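Local coordinates for cytochrome c, putative (Shewanella oneidensis, PDB 1SP3), which carries eight c-type hemes and probably works as a respiratory oxidoreductase that reduces tetrathionate, at residues N58-F63 with G334-D339; I344-K349 with L364-G369. All coordinates share one frame; numbering follows the deposited sequence.

Interaction 1: residues N58-F63 with G334-D339; sequences NSINNF and GKQIYD. With HEC (heme c), chain D; SCN (thiocyanate ion), chain B.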
ATOM      1  N   ASN A  58       9.718   8.433  -1.487  1.00 35.02           N
ATOM      2  CA  ASN A  58       9.636   9.605  -0.648  1.00 35.06           C
ATOM      3  C   ASN A  58       8.559   9.536   0.445  1.00 35.95           C
ATOM      4  O   ASN A  58       8.162  10.546   0.939  1.00 39.07           O
ATOM      5  CB  ASN A  58       9.415  10.811  -1.573  1.00 33.99           C
ATOM      6  CG  ASN A  58      10.472  10.873  -2.642  1.00 31.59           C
ATOM      7  OD1 ASN A  58      11.611  10.894  -2.319  1.00 30.73           O
ATOM      8  ND2 ASN A  58      10.100  10.775  -3.897  1.00 32.53           N
ATOM      9  N   SER A  59       8.026   8.374   0.783  1.00 34.93           N
ATOM     10  CA  SER A  59       6.870   8.404   1.671  1.00 32.43           C
ATOM     11  C   SER A  59       7.276   8.106   3.064  1.00 30.78           C
ATOM     12  O   SER A  59       8.209   7.328   3.304  1.00 28.07           O
ATOM     13  CB  SER A  59       5.785   7.394   1.228  1.00 33.49           C
ATOM     14  OG  SER A  59       5.216   7.858  -0.004  1.00 34.32           O
ATOM     15  N   ILE A  60       6.511   8.652   3.992  1.00 30.96           N
ATOM     16  CA  ILE A  60       6.649   8.262   5.419  1.00 30.22           C
ATOM     17  C   ILE A  60       5.347   7.556   5.851  1.00 30.08           C
ATOM     18  O   ILE A  60       4.236   8.098   5.603  1.00 29.39           O
ATOM     19  CB  ILE A  60       6.959   9.530   6.258  1.00 30.96           C
ATOM     20  CG1 ILE A  60       8.364   9.988   5.861  1.00 33.63           C
ATOM     21  CG2 ILE A  60       7.010   9.270   7.775  1.00 30.89           C
ATOM     22  CD1 ILE A  60       8.893  11.273   6.620  1.00 40.11           C
ATOM     23  N   ASN A  61       5.463   6.370   6.472  1.00 28.63           N
ATOM     24  CA  ASN A  61       4.274   5.654   6.981  1.00 28.51           C
ATOM     25  C   ASN A  61       4.460   5.302   8.431  1.00 28.85           C
ATOM     26  O   ASN A  61       5.499   5.659   9.031  1.00 28.56           O
ATOM     27  CB  ASN A  61       3.885   4.433   6.101  1.00 29.08           C
ATOM     28  CG  ASN A  61       4.851   3.221   6.261  1.00 30.64           C
ATOM     29  OD1 ASN A  61       5.588   3.092   7.270  1.00 29.88           O
ATOM     30  ND2 ASN A  61       4.771   2.270   5.297  1.00 28.26           N
ATOM     31  N   ASN A  62       3.431   4.722   9.065  1.00 30.25           N
ATOM     32  CA  ASN A  62       3.545   4.337  10.485  1.00 30.10           C
ATOM     33  C   ASN A  62       3.752   2.809  10.690  1.00 31.11           C
ATOM     34  O   ASN A  62       3.416   2.217  11.744  1.00 30.26           O
ATOM     35  CB  ASN A  62       2.428   4.909  11.375  1.00 29.36           C
ATOM     36  CG  ASN A  62       0.997   4.504  10.918  1.00 30.72           C
ATOM     37  OD1 ASN A  62       0.827   3.624  10.049  1.00 27.09           O
ATOM     38  ND2 ASN A  62      -0.034   5.177  11.478  1.00 20.42           N
ATOM     39  N   PHE A  63       4.307   2.168   9.661  1.00 32.48           N
ATOM     40  CA  PHE A  63       4.677   0.743   9.745  1.00 32.94           C
ATOM     41  C   PHE A  63       6.205   0.766   9.901  1.00 33.12           C
ATOM     42  O   PHE A  63       6.718   1.229  10.965  1.00 32.78           O
ATOM     43  CB  PHE A  63       4.243   0.026   8.467  1.00 33.70           C
ATOM     44  CG  PHE A  63       2.769  -0.360   8.452  1.00 37.39           C
ATOM     45  CD1 PHE A  63       1.836   0.412   7.751  1.00 40.62           C
ATOM     46  CD2 PHE A  63       2.322  -1.479   9.146  1.00 36.88           C
ATOM     47  CE1 PHE A  63       0.499   0.074   7.770  1.00 38.96           C
ATOM     48  CE2 PHE A  63       1.011  -1.837   9.153  1.00 36.05           C
ATOM     49  CZ  PHE A  63       0.088  -1.083   8.457  1.00 38.09           C
ATOM     50  N   GLY A 334      -0.599   4.293  15.489  1.00 27.76           N
ATOM     51  CA  GLY A 334       0.676   3.901  16.049  1.00 29.65           C
ATOM     52  C   GLY A 334       1.302   5.033  16.765  1.00 28.67           C
ATOM     53  O   GLY A 334       0.638   6.073  16.934  1.00 27.50           O
ATOM     54  N   LYS A 335       2.503   4.761  17.265  1.00 28.43           N
ATOM     55  CA  LYS A 335       3.455   5.773  17.756  1.00 28.12           C
ATOM     56  C   LYS A 335       4.796   5.517  17.161  1.00 28.23           C
ATOM     57  O   LYS A 335       5.236   4.366  17.041  1.00 28.90           O
ATOM     58  CB  LYS A 335       3.646   5.709  19.259  1.00 27.63           C
ATOM     59  CG  LYS A 335       2.369   6.055  20.091  1.00 31.93           C
ATOM     60  CD  LYS A 335       2.699   6.748  21.378  1.00 36.02           C
ATOM     61  CE  LYS A 335       2.550   5.845  22.516  1.00 45.89           C
ATOM     62  NZ  LYS A 335       3.456   6.305  23.652  1.00 50.30           N
ATOM     63  N   GLN A 336       5.483   6.594  16.823  1.00 28.80           N
ATOM     64  CA  GLN A 336       6.783   6.452  16.170  1.00 29.31           C
ATOM     65  C   GLN A 336       7.709   7.615  16.471  1.00 28.16           C
ATOM     66  O   GLN A 336       7.318   8.641  17.041  1.00 27.74           O
ATOM     67  CB  GLN A 336       6.567   6.256  14.675  1.00 28.78           C
ATOM     68  CG  GLN A 336       6.251   7.557  13.929  1.00 30.92           C
ATOM     69  CD  GLN A 336       5.753   7.237  12.507  1.00 31.78           C
ATOM     70  OE1 GLN A 336       4.631   6.722  12.282  1.00 34.04           O
ATOM     71  NE2 GLN A 336       6.563   7.557  11.571  1.00 29.50           N
ATOM     72  N   ILE A 337       8.949   7.452  16.091  1.00 29.26           N
ATOM     73  CA  ILE A 337      10.014   8.292  16.607  1.00 28.25           C
ATOM     74  C   ILE A 337      10.115   9.644  15.905  1.00 29.41           C
ATOM     75  O   ILE A 337      10.005   9.748  14.697  1.00 28.57           O
ATOM     76  CB  ILE A 337      11.367   7.516  16.511  1.00 28.95           C
ATOM     77  CG1 ILE A 337      12.523   8.330  17.188  1.00 27.21           C
ATOM     78  CG2 ILE A 337      11.706   7.119  15.029  1.00 26.78           C
ATOM     79  CD1 ILE A 337      13.910   7.564  17.287  1.00 27.89           C
ATOM     80  N   TYR A 338      10.280  10.694  16.719  1.00 30.51           N
ATOM     81  CA  TYR A 338      10.387  12.040  16.255  1.00 32.02           C
ATOM     82  C   TYR A 338      11.544  12.795  16.974  1.00 31.83           C
ATOM     83  O   TYR A 338      11.933  12.480  18.080  1.00 30.96           O
ATOM     84  CB  TYR A 338       9.013  12.800  16.324  1.00 31.67           C
ATOM     85  CG  TYR A 338       8.675  13.445  17.649  1.00 33.45           C
ATOM     86  CD1 TYR A 338       8.977  14.791  17.913  1.00 35.98           C
ATOM     87  CD2 TYR A 338       8.034  12.704  18.640  1.00 31.93           C
ATOM     88  CE1 TYR A 338       8.644  15.388  19.193  1.00 34.88           C
ATOM     89  CE2 TYR A 338       7.705  13.268  19.877  1.00 31.56           C
ATOM     90  CZ  TYR A 338       8.015  14.584  20.152  1.00 35.65           C
ATOM     91  OH  TYR A 338       7.642  15.074  21.403  1.00 40.15           O
ATOM     92  N   ASP A 339      12.094  13.765  16.288  1.00 33.81           N
ATOM     93  CA  ASP A 339      13.148  14.633  16.842  1.00 35.10           C
ATOM     94  C   ASP A 339      12.537  15.642  17.824  1.00 35.97           C
ATOM     95  O   ASP A 339      11.770  16.527  17.428  1.00 34.47           O
ATOM     96  CB  ASP A 339      13.784  15.376  15.691  1.00 34.96           C
ATOM     97  CG  ASP A 339      15.034  16.115  16.103  1.00 37.30           C
ATOM     98  OD1 ASP A 339      14.938  17.066  16.962  1.00 38.59           O
ATOM     99  OD2 ASP A 339      16.121  15.820  15.565  1.00 36.02           O
TER
HETATM  100 FE   HEC D 802       6.631  -1.186   1.317  1.00 38.45          FE
HETATM  101  CHA HEC D 802       4.322   1.037  -0.125  1.00 34.58           C
HETATM  102  CHB HEC D 802       7.859   1.387   3.266  1.00 29.55           C
HETATM  103  CHC HEC D 802       9.068  -3.239   2.559  1.00 35.09           C
HETATM  104  CHD HEC D 802       5.353  -3.791  -0.440  1.00 29.90           C
HETATM  105  NA  HEC D 802       6.162   0.873   1.581  1.00 34.62           N
HETATM  106  C1A HEC D 802       5.177   1.579   0.872  1.00 35.83           C
HETATM  107  C2A HEC D 802       5.201   2.958   1.358  1.00 33.91           C
HETATM  108  C3A HEC D 802       6.186   3.074   2.296  1.00 32.40           C
HETATM  109  C4A HEC D 802       6.802   1.747   2.443  1.00 32.87           C
HETATM  110  CMA HEC D 802       6.555   4.409   3.078  1.00 29.58           C
HETATM  111  CAA HEC D 802       4.224   4.099   0.878  1.00 31.77           C
HETATM  112  CBA HEC D 802       3.131   4.372   1.947  1.00 32.10           C
HETATM  113  CGA HEC D 802       2.437   3.052   2.381  1.00 37.92           C
HETATM  114  O1A HEC D 802       2.757   2.558   3.502  1.00 29.65           O
HETATM  115  O2A HEC D 802       1.575   2.393   1.650  1.00 41.71           O
HETATM  116  NB  HEC D 802       8.176  -1.006   2.649  1.00 31.89           N
HETATM  117  C1B HEC D 802       8.526   0.199   3.301  1.00 31.52           C
HETATM  118  C2B HEC D 802       9.729  -0.013   4.075  1.00 30.78           C
HETATM  119  C3B HEC D 802      10.043  -1.322   3.902  1.00 31.42           C
HETATM  120  C4B HEC D 802       9.073  -1.934   2.988  1.00 31.75           C
HETATM  121  CMB HEC D 802      10.403   1.095   4.950  1.00 27.79           C
HETATM  122  CAB HEC D 802      11.246  -2.112   4.479  1.00 29.51           C
HETATM  123  CBB HEC D 802      11.736  -1.867   5.744  1.00 33.41           C
HETATM  124  NC  HEC D 802       7.128  -3.259   1.123  1.00 35.03           N
HETATM  125  C1C HEC D 802       8.181  -3.875   1.729  1.00 32.66           C
HETATM  126  C2C HEC D 802       8.170  -5.261   1.355  1.00 35.01           C
HETATM  127  C3C HEC D 802       7.092  -5.443   0.515  1.00 35.42           C
HETATM  128  C4C HEC D 802       6.437  -4.149   0.353  1.00 32.90           C
HETATM  129  CMC HEC D 802       9.252  -6.261   1.866  1.00 30.16           C
HETATM  130  CAC HEC D 802       6.615  -6.778  -0.182  1.00 35.36           C
HETATM  131  CBC HEC D 802       6.278  -7.951   0.464  1.00 30.38           C
HETATM  132  ND  HEC D 802       5.036  -1.367  -0.065  1.00 32.67           N
HETATM  133  C1D HEC D 802       4.818  -2.555  -0.728  1.00 27.38           C
HETATM  134  C2D HEC D 802       3.820  -2.245  -1.779  1.00 29.59           C
HETATM  135  C3D HEC D 802       3.487  -0.749  -1.703  1.00 31.73           C
HETATM  136  C4D HEC D 802       4.299  -0.278  -0.601  1.00 30.32           C
HETATM  137  CMD HEC D 802       3.227  -3.241  -2.776  1.00 24.08           C
HETATM  138  CAD HEC D 802       2.445   0.067  -2.566  1.00 36.93           C
HETATM  139  CBD HEC D 802       1.103  -0.015  -1.829  1.00 47.49           C
HETATM  140  CGD HEC D 802      -0.095   0.539  -2.633  1.00 56.95           C
HETATM  141  O1D HEC D 802      -1.193  -0.005  -2.368  1.00 61.13           O
HETATM  142  O2D HEC D 802      -0.079   1.503  -3.505  1.00 55.63           O
HETATM  143  S   SCN B 810       4.986  -1.639   2.968  1.00 39.37           S
HETATM  144  C   SCN B 810       5.560  -1.181   4.470  1.00 42.53           C
HETATM  145  N   SCN B 810       6.043  -0.831   5.474  1.00 41.34           N
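Part of the wall of a heme c pocket is formed by the loop 58-63, whose residues Ile60, Asn61 and Asn62 meet Gln336 of strand 325-339. Gln336 reaches across from the strand with its chain extended beyond CG, and NE2 gives the backbone O of Asn61 a weak hydrogen bond of 3.3 Å, bent to 143° at the hydrogen. Its other branch is tightly packed, with OE1 3.0 Å from CB of Asn62, while methyl CG2 of Ile60 lies 4.2 Å from Gln336 NE2. Asn62 spends its own amide elsewhere, on His332 and Thr392, which tie the loop to the sheet.

Asn61 works on two fronts. With CG between the backbone N and the carbonyl carbon (chi1 74°), its amide turns ND2 to the heme, where propionate oxygen O1A accepts a bond of 2.7 Å at 162°. The same ND2 makes a weak bond to the thiocyanate N at 3.4 Å. Thiocyanate S binds the heme iron, FE, at 2.4 Å. OD1 takes the backbone N of Phe63 at 2.9 Å, the donor standing above the carbonyl plane, and also the N of Val65. Asparagine suits the place because it offers donor and acceptor together; an alanine here would probably leave propionate O1A without this N-H and the turn without its side-chain acceptor. Lys153 NZ and Trp396 NE1 also hydrogen-bond to this heme. The Asn61-Phe63 Asx turn lines a heme pocket whose iron takes a small exogenous ligand, here thiocyanate probably from the crystallisation liquor, consistent with an accessible coordination site.

Interaction 2: residues I344-K349 with L364-G369; sequences IFITPK and LAAKLG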
ATOM      1  N   ILE A 344       9.866  17.237  14.084  1.00 33.25           N
ATOM      2  CA  ILE A 344       9.669  16.421  12.873  1.00 31.26           C
ATOM      3  C   ILE A 344       9.836  14.939  13.100  1.00 31.93           C
ATOM      4  O   ILE A 344      10.661  14.503  13.949  1.00 31.55           O
ATOM      5  CB  ILE A 344      10.656  16.793  11.716  1.00 31.53           C
ATOM      6  CG1 ILE A 344      12.093  16.329  12.050  1.00 30.08           C
ATOM      7  CG2 ILE A 344      10.615  18.275  11.436  1.00 32.19           C
ATOM      8  CD1 ILE A 344      13.071  16.612  10.942  1.00 35.86           C
ATOM      9  N   PHE A 345       9.111  14.137  12.294  1.00 30.55           N
ATOM     10  CA  PHE A 345       9.340  12.683  12.369  1.00 29.93           C
ATOM     11  C   PHE A 345      10.677  12.308  11.774  1.00 28.41           C
ATOM     12  O   PHE A 345      11.101  12.901  10.752  1.00 30.05           O
ATOM     13  CB  PHE A 345       8.174  11.929  11.659  1.00 28.49           C
ATOM     14  CG  PHE A 345       6.924  11.881  12.503  1.00 27.86           C
ATOM     15  CD1 PHE A 345       5.740  12.483  12.056  1.00 28.61           C
ATOM     16  CD2 PHE A 345       6.931  11.227  13.729  1.00 32.62           C
ATOM     17  CE1 PHE A 345       4.616  12.444  12.822  1.00 27.89           C
ATOM     18  CE2 PHE A 345       5.765  11.154  14.514  1.00 28.57           C
ATOM     19  CZ  PHE A 345       4.629  11.786  14.048  1.00 27.16           C
ATOM     20  N   ILE A 346      11.322  11.343  12.392  1.00 28.53           N
ATOM     21  CA  ILE A 346      12.612  10.844  12.003  1.00 30.05           C
ATOM     22  C   ILE A 346      12.469   9.608  11.182  1.00 31.78           C
ATOM     23  O   ILE A 346      11.554   8.855  11.446  1.00 31.51           O
ATOM     24  CB  ILE A 346      13.364  10.456  13.250  1.00 31.27           C
ATOM     25  CG1 ILE A 346      13.683  11.744  14.025  1.00 31.82           C
ATOM     26  CG2 ILE A 346      14.593   9.498  12.915  1.00 28.35           C
ATOM     27  CD1 ILE A 346      14.325  11.450  15.429  1.00 38.82           C
ATOM     28  N   THR A 347      13.386   9.409  10.227  1.00 31.22           N
ATOM     29  CA  THR A 347      13.408   8.254   9.389  1.00 31.86           C
ATOM     30  C   THR A 347      14.588   7.474   9.879  1.00 30.76           C
ATOM     31  O   THR A 347      15.705   7.808   9.515  1.00 32.34           O
ATOM     32  CB  THR A 347      13.649   8.656   7.906  1.00 32.46           C
ATOM     33  OG1 THR A 347      14.801   9.508   7.847  1.00 34.94           O
ATOM     34  CG2 THR A 347      12.509   9.544   7.359  1.00 31.18           C
ATOM     35  N   PRO A 348      14.392   6.484  10.729  1.00 29.95           N
ATOM     36  CA  PRO A 348      15.533   5.834  11.389  1.00 30.95           C
ATOM     37  C   PRO A 348      16.043   4.632  10.609  1.00 30.99           C
ATOM     38  O   PRO A 348      15.326   4.096   9.810  1.00 31.09           O
ATOM     39  CB  PRO A 348      14.950   5.385  12.722  1.00 27.68           C
ATOM     40  CG  PRO A 348      13.604   4.991  12.338  1.00 30.91           C
ATOM     41  CD  PRO A 348      13.127   5.958  11.244  1.00 30.08           C
ATOM     42  N   LYS A 349      17.281   4.254  10.871  1.00 30.23           N
ATOM     43  CA  LYS A 349      17.803   3.038  10.343  1.00 31.33           C
ATOM     44  C   LYS A 349      17.360   1.862  11.239  1.00 32.80           C
ATOM     45  O   LYS A 349      17.697   1.816  12.418  1.00 31.89           O
ATOM     46  CB  LYS A 349      19.365   3.150  10.223  1.00 30.08           C
ATOM     47  CG  LYS A 349      20.060   1.820   9.710  1.00 28.17           C
ATOM     48  CD  LYS A 349      21.555   2.139   9.479  1.00 31.11           C
ATOM     49  CE  LYS A 349      22.264   1.122   8.627  1.00 31.54           C
ATOM     50  NZ  LYS A 349      22.005   1.288   7.198  1.00 42.93           N
ATOM     51  N   LEU A 364      21.409   6.317  17.804  1.00 36.50           N
ATOM     52  CA  LEU A 364      22.216   5.810  16.699  1.00 36.11           C
ATOM     53  C   LEU A 364      21.328   5.537  15.458  1.00 35.20           C
ATOM     54  O   LEU A 364      21.676   5.939  14.348  1.00 36.30           O
ATOM     55  CB  LEU A 364      22.822   4.478  17.134  1.00 35.23           C
ATOM     56  CG  LEU A 364      24.164   3.901  16.607  1.00 41.44           C
ATOM     57  CD1 LEU A 364      24.150   2.382  16.339  1.00 44.18           C
ATOM     58  CD2 LEU A 364      24.914   4.716  15.500  1.00 41.56           C
ATOM     59  N   ALA A 365      20.205   4.829  15.635  1.00 33.86           N
ATOM     60  CA  ALA A 365      19.288   4.598  14.499  1.00 33.23           C
ATOM     61  C   ALA A 365      18.796   5.927  13.891  1.00 34.34           C
ATOM     62  O   ALA A 365      18.840   6.122  12.678  1.00 34.51           O
ATOM     63  CB  ALA A 365      18.153   3.639  14.872  1.00 30.71           C
ATOM     64  N   ALA A 366      18.429   6.879  14.733  1.00 35.18           N
ATOM     65  CA  ALA A 366      18.055   8.223  14.260  1.00 36.29           C
ATOM     66  C   ALA A 366      19.144   8.942  13.503  1.00 36.60           C
ATOM     67  O   ALA A 366      18.885   9.548  12.433  1.00 35.62           O
ATOM     68  CB  ALA A 366      17.614   9.118  15.449  1.00 34.69           C
ATOM     69  N   LYS A 367      20.364   8.908  14.067  1.00 37.26           N
ATOM     70  CA  LYS A 367      21.503   9.633  13.485  1.00 38.09           C
ATOM     71  C   LYS A 367      21.811   9.024  12.111  1.00 37.50           C
ATOM     72  O   LYS A 367      21.933   9.723  11.075  1.00 39.02           O
ATOM     73  CB  LYS A 367      22.741   9.517  14.412  1.00 38.06           C
ATOM     74  CG  LYS A 367      24.138   9.849  13.722  1.00 42.85           C
ATOM     75  CD  LYS A 367      25.415   9.225  14.535  1.00 52.05           C
ATOM     76  CE  LYS A 367      26.846   9.591  13.978  1.00 53.69           C
ATOM     77  NZ  LYS A 367      27.377   8.559  13.042  1.00 53.01           N
ATOM     78  N   LEU A 368      21.928   7.715  12.096  1.00 37.53           N
ATOM     79  CA  LEU A 368      22.258   7.020  10.837  1.00 39.74           C
ATOM     80  C   LEU A 368      21.142   7.103   9.770  1.00 40.30           C
ATOM     81  O   LEU A 368      21.459   7.215   8.600  1.00 41.84           O
ATOM     82  CB  LEU A 368      22.673   5.565  11.094  1.00 38.64           C
ATOM     83  CG  LEU A 368      23.973   5.301  11.881  1.00 40.08           C
ATOM     84  CD1 LEU A 368      24.070   3.751  12.161  1.00 33.64           C
ATOM     85  CD2 LEU A 368      25.287   5.886  11.115  1.00 40.77           C
ATOM     86  N   GLY A 369      19.865   7.096  10.183  1.00 39.88           N
ATOM     87  CA  GLY A 369      18.731   7.210   9.270  1.00 39.96           C
ATOM     88  C   GLY A 369      18.602   8.651   8.746  1.00 41.61           C
ATOM     89  O   GLY A 369      18.277   8.898   7.587  1.00 42.34           O
TER
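Pro348 and Gly369 bring the backbones together, their CA atoms 4.1 Å apart, where the chain leaving strand 344-345 passes against helix 362-372. Lys349 N donates an almost straight hydrogen bond (173°) of 3.0 Å to Ala365 O. That oxygen also accepts the helical N-H of Gly369, and the two donors come from opposite faces of its carbonyl plane. Thr347 O meets Gly369 CA in a CA-H...O contact of 3.1 Å; any side chain on Gly369 would run into Thr347 O, so glycine fits this close approach.

Small residues serve the helix face as well. Methyl CB of Ala366 receives both CG2 and CD1 of Ile346, CG2 at 4.0 Å, and CB of Ala365 lies 4.2 Å from CB of Pro348. Lys349 sends CG anti to its backbone N (chi1 177°), which lays its aliphatic stem across Leu368, CD 3.9 Å from Leu368 CB, and carries NZ on to the carbonyl of Ser69. Lysine thus joins an apolar stem to a charged end. Beyond the two segments, Ile346 and Pro348 rest on Ile337 of strand 325-339; on the helix, Met370 touches Ile346 and Thr347, and Trp362 touches Pro348, so the loop lies between sheet and helix.

How the interactions relate
Read from the N terminus, the loop 58-63 between strand 50-53 and helix 71-74 waits through 270 residues before strand 325-339 returns to it, so interaction 1 closes a very long loop. Interaction 2 opens just afterwards at 344 and closes across only 14 residues, on helix 362-372. The two are in series, neither nested nor crossed. What joins them is the antiparallel pairing of strands 325-339 and 344-345: Asp339 N lies 2.8 Å from Ile344 O and Ile346 N 3.1 Å from Ile337 O, both probable hydrogen bonds. Heme-pocket loop, mixed sheet and helix are thus connected in sequence through the paired strands.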